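YlmD (Geobacillus stearothermophilus, PDB 6T1B) catalyses the phosphorolysis of adenosine, inosine and S-methyl-5'-thioadenosine, releasing the free purine base, and also deaminates adenosine, using a catalytic zinc ion. Local coordinates at residues E202-W207 with N223-L228. Numbering follows the deposited sequence.
Sequences ESPLPW and NRLQLL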
ATOM      1  N   GLU A 202      -1.507 -26.572   4.992  1.00 59.22           N
ATOM      2  CA  GLU A 202      -1.961 -27.181   3.743  1.00 59.18           C
ATOM      3  C   GLU A 202      -1.791 -26.251   2.556  1.00 33.32           C
ATOM      4  O   GLU A 202      -2.076 -26.650   1.423  1.00 44.60           O
ATOM      5  CB  GLU A 202      -3.437 -27.600   3.899  1.00 79.23           C
ATOM      6  CG  GLU A 202      -4.097 -28.312   2.700  1.00 94.25           C
ATOM      7  CD  GLU A 202      -5.349 -29.122   3.092  1.00 72.50           C
ATOM      8  OE1 GLU A 202      -5.495 -30.279   2.631  1.00 60.29           O
ATOM      9  OE2 GLU A 202      -6.181 -28.607   3.870  1.00 58.10           O
ATOM     10  N   SER A 203      -1.283 -25.040   2.780  1.00 35.34           N
ATOM     11  CA  SER A 203      -1.512 -23.946   1.850  1.00 38.93           C
ATOM     12  C   SER A 203      -0.657 -24.102   0.596  1.00 32.81           C
ATOM     13  O   SER A 203       0.494 -24.533   0.677  1.00 35.66           O
ATOM     14  CB  SER A 203      -1.161 -22.625   2.525  1.00 55.37           C
ATOM     15  OG  SER A 203      -1.320 -21.548   1.621  1.00 38.88           O
ATOM     16  N   PRO A 204      -1.195 -23.744  -0.572  1.00 28.36           N
ATOM     17  CA  PRO A 204      -0.332 -23.622  -1.758  1.00 34.58           C
ATOM     18  C   PRO A 204       0.663 -22.497  -1.532  1.00 28.59           C
ATOM     19  O   PRO A 204       0.340 -21.481  -0.924  1.00 29.53           O
ATOM     20  CB  PRO A 204      -1.316 -23.296  -2.885  1.00 36.83           C
ATOM     21  CG  PRO A 204      -2.507 -22.704  -2.199  1.00 41.07           C
ATOM     22  CD  PRO A 204      -2.599 -23.389  -0.865  1.00 38.84           C
ATOM     23  N   LEU A 205       1.895 -22.700  -2.001  1.00 26.30           N
ATOM     24  CA  LEU A 205       2.950 -21.724  -1.727  1.00 23.48           C
ATOM     25  C   LEU A 205       2.993 -20.667  -2.821  1.00 21.66           C
ATOM     26  O   LEU A 205       2.968 -21.014  -4.013  1.00 24.13           O
ATOM     27  CB  LEU A 205       4.293 -22.427  -1.651  1.00 26.55           C
ATOM     28  CG  LEU A 205       4.385 -23.494  -0.563  1.00 30.24           C
ATOM     29  CD1 LEU A 205       5.773 -24.131  -0.598  1.00 35.02           C
ATOM     30  CD2 LEU A 205       4.084 -22.911   0.795  1.00 29.92           C
ATOM     31  N   PRO A 206       3.076 -19.406  -2.448  1.00 19.06           N
ATOM     32  CA  PRO A 206       3.051 -18.326  -3.446  1.00 19.87           C
ATOM     33  C   PRO A 206       4.423 -18.010  -4.030  1.00 18.30           C
ATOM     34  O   PRO A 206       4.809 -16.838  -4.175  1.00 19.05           O
ATOM     35  CB  PRO A 206       2.505 -17.135  -2.646  1.00 19.93           C
ATOM     36  CG  PRO A 206       3.039 -17.380  -1.266  1.00 19.18           C
ATOM     37  CD  PRO A 206       2.996 -18.879  -1.073  1.00 19.95           C
ATOM     38  N   TRP A 207       5.168 -19.058  -4.353  1.00 18.75           N
ATOM     39  CA  TRP A 207       6.446 -18.898  -5.021  1.00 20.42           C
ATOM     40  C   TRP A 207       6.734 -20.169  -5.795  1.00 21.62           C
ATOM     41  O   TRP A 207       6.158 -21.232  -5.530  1.00 23.09           O
ATOM     42  CB  TRP A 207       7.586 -18.620  -4.032  1.00 19.35           C
ATOM     43  CG  TRP A 207       7.744 -19.629  -2.952  1.00 18.32           C
ATOM     44  CD1 TRP A 207       8.344 -20.857  -3.037  1.00 25.08           C
ATOM     45  CD2 TRP A 207       7.292 -19.504  -1.600  1.00 19.90           C
ATOM     46  NE1 TRP A 207       8.293 -21.495  -1.819  1.00 24.55           N
ATOM     47  CE2 TRP A 207       7.655 -20.681  -0.921  1.00 23.92           C
ATOM     48  CE3 TRP A 207       6.626 -18.500  -0.899  1.00 19.74           C
ATOM     49  CZ2 TRP A 207       7.361 -20.881   0.418  1.00 27.62           C
ATOM     50  CZ3 TRP A 207       6.331 -18.704   0.433  1.00 23.84           C
ATOM     51  CH2 TRP A 207       6.702 -19.882   1.079  1.00 27.85           C
ATOM     52  N   ASN A 223       0.023 -12.320   0.581  1.00 13.78           N
ATOM     53  CA  ASN A 223      -0.836 -11.503   1.434  1.00 13.59           C
ATOM     54  C   ASN A 223      -2.292 -11.922   1.312  1.00 13.45           C
ATOM     55  O   ASN A 223      -3.001 -11.993   2.318  1.00 14.06           O
ATOM     56  CB  ASN A 223      -0.608 -10.038   1.112  1.00 13.36           C
ATOM     57  CG  ASN A 223       0.596  -9.513   1.828  1.00 12.91           C
ATOM     58  OD1 ASN A 223       0.537  -9.270   3.030  1.00 14.38           O
ATOM     59  ND2 ASN A 223       1.724  -9.434   1.132  1.00 13.86           N
ATOM     60  N   ARG A 224      -2.737 -12.298   0.107  1.00 15.10           N
ATOM     61  CA  ARG A 224      -4.090 -12.812  -0.041  1.00 15.34           C
ATOM     62  C   ARG A 224      -4.291 -14.047   0.824  1.00 15.08           C
ATOM     63  O   ARG A 224      -5.311 -14.180   1.514  1.00 15.68           O
ATOM     64  CB  ARG A 224      -4.378 -13.133  -1.508  1.00 14.31           C
ATOM     65  CG  ARG A 224      -5.738 -13.753  -1.751  1.00 20.87           C
ATOM     66  CD  ARG A 224      -6.012 -13.961  -3.239  1.00 21.70           C
ATOM     67  NE  ARG A 224      -7.165 -14.826  -3.392  1.00 23.61           N
ATOM     68  CZ  ARG A 224      -7.102 -16.150  -3.416  1.00 22.22           C
ATOM     69  NH1 ARG A 224      -5.938 -16.781  -3.316  1.00 28.00           N
ATOM     70  NH2 ARG A 224      -8.216 -16.862  -3.527  1.00 28.59           N
ATOM     71  N   LEU A 225      -3.344 -14.990   0.782  1.00 16.51           N
ATOM     72  CA  LEU A 225      -3.486 -16.219   1.556  1.00 17.70           C
ATOM     73  C   LEU A 225      -3.539 -15.921   3.046  1.00 17.08           C
ATOM     74  O   LEU A 225      -4.309 -16.540   3.788  1.00 19.50           O
ATOM     75  CB  LEU A 225      -2.334 -17.171   1.225  1.00 18.57           C
ATOM     76  CG  LEU A 225      -2.337 -17.740  -0.195  1.00 19.31           C
ATOM     77  CD1 LEU A 225      -1.000 -18.424  -0.482  1.00 22.44           C
ATOM     78  CD2 LEU A 225      -3.461 -18.708  -0.393  1.00 22.05           C
ATOM     79  N   GLN A 226      -2.737 -14.953   3.502  1.00 17.57           N
ATOM     80  CA  GLN A 226      -2.789 -14.566   4.907  1.00 18.67           C
ATOM     81  C   GLN A 226      -4.150 -13.975   5.263  1.00 15.57           C
ATOM     82  O   GLN A 226      -4.691 -14.264   6.329  1.00 18.54           O
ATOM     83  CB  GLN A 226      -1.691 -13.566   5.246  1.00 16.77           C
ATOM     84  CG  GLN A 226      -0.314 -14.199   5.366  1.00 16.87           C
ATOM     85  CD  GLN A 226       0.749 -13.192   5.784  1.00 20.08           C
ATOM     86  OE1 GLN A 226       0.440 -12.086   6.200  1.00 22.71           O
ATOM     87  NE2 GLN A 226       2.010 -13.599   5.699  1.00 22.41           N
ATOM     88  N   LEU A 227      -4.688 -13.108   4.393  1.00 15.17           N
ATOM     89  CA  LEU A 227      -5.982 -12.492   4.673  1.00 14.11           C
ATOM     90  C   LEU A 227      -7.080 -13.535   4.743  1.00 16.53           C
ATOM     91  O   LEU A 227      -7.963 -13.456   5.604  1.00 17.11           O
ATOM     92  CB  LEU A 227      -6.322 -11.459   3.608  1.00 13.65           C
ATOM     93  CG  LEU A 227      -5.444 -10.221   3.675  1.00 14.00           C
ATOM     94  CD1 LEU A 227      -5.495  -9.461   2.359  1.00 15.41           C
ATOM     95  CD2 LEU A 227      -5.855  -9.290   4.800  1.00 17.07           C
ATOM     96  N   LEU A 228      -7.057 -14.499   3.822  1.00 15.35           N
ATOM     97  CA  LEU A 228      -8.015 -15.593   3.870  1.00 18.85           C
ATOM     98  C   LEU A 228      -7.913 -16.329   5.194  1.00 17.49           C
ATOM     99  O   LEU A 228      -8.922 -16.612   5.841  1.00 20.88           O
ATOM    100  CB  LEU A 228      -7.761 -16.545   2.703  1.00 19.25           C
ATOM    101  CG  LEU A 228      -8.127 -15.998   1.333  1.00 20.71           C
ATOM    102  CD1 LEU A 228      -7.456 -16.804   0.217  1.00 19.43           C
ATOM    103  CD2 LEU A 228      -9.643 -15.988   1.167  1.00 21.12           C
TER
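Leu225 meets Ser203, Pro204 and Pro206 without any flat side chain between them; the two flat groups nearby pack within their own segments. The Trp207 ring has Leu205 CB on one face, 3.8 Å above the plane and shifted toward the rim, while Tyr215 meets the indole with its plane turned about 80° to it. On the helix, Leu228 CD1 sits over the centre of one guanidinium face of Arg224, whose nitrogens go to Glu221 in a salt bridge and to Asn234 in a hydrogen bond.

Across the contact Leu225 carries the whole load. It has CG anti to its carbonyl carbon (chi1 -68°) and CD1 anti to CA (chi2 168°), an extended shape that carries CD1 out to the loop. There the CD1 methyl rests against Pro204 O at 3.4 Å, a van der Waals approach of carbon to oxygen, and lies 4.1 Å from Pro206 CD, whose ring it meets at a slant. CD1 also comes within 3.8 Å of Ser203 OG, with CD2 of the same leucine a little farther off; CD2 only grazes the exposed Pro204 ring, 4.5 Å from its CG.

In this YfiH/LACC1-family protein the contact sets helix 219-229 against the loop between helix 189-195 and strand 207-211, away from both zinc sites. The other side of the helix carries Leu227 against Phe131 and Ile237, whereas Leu225 and Pro206 share Leu199 as a further neighbour.

No hydrogen bond links the two segments. The backbones stay well apart, with Ser203 CA and Leu225 CA 8.0 Å from each other.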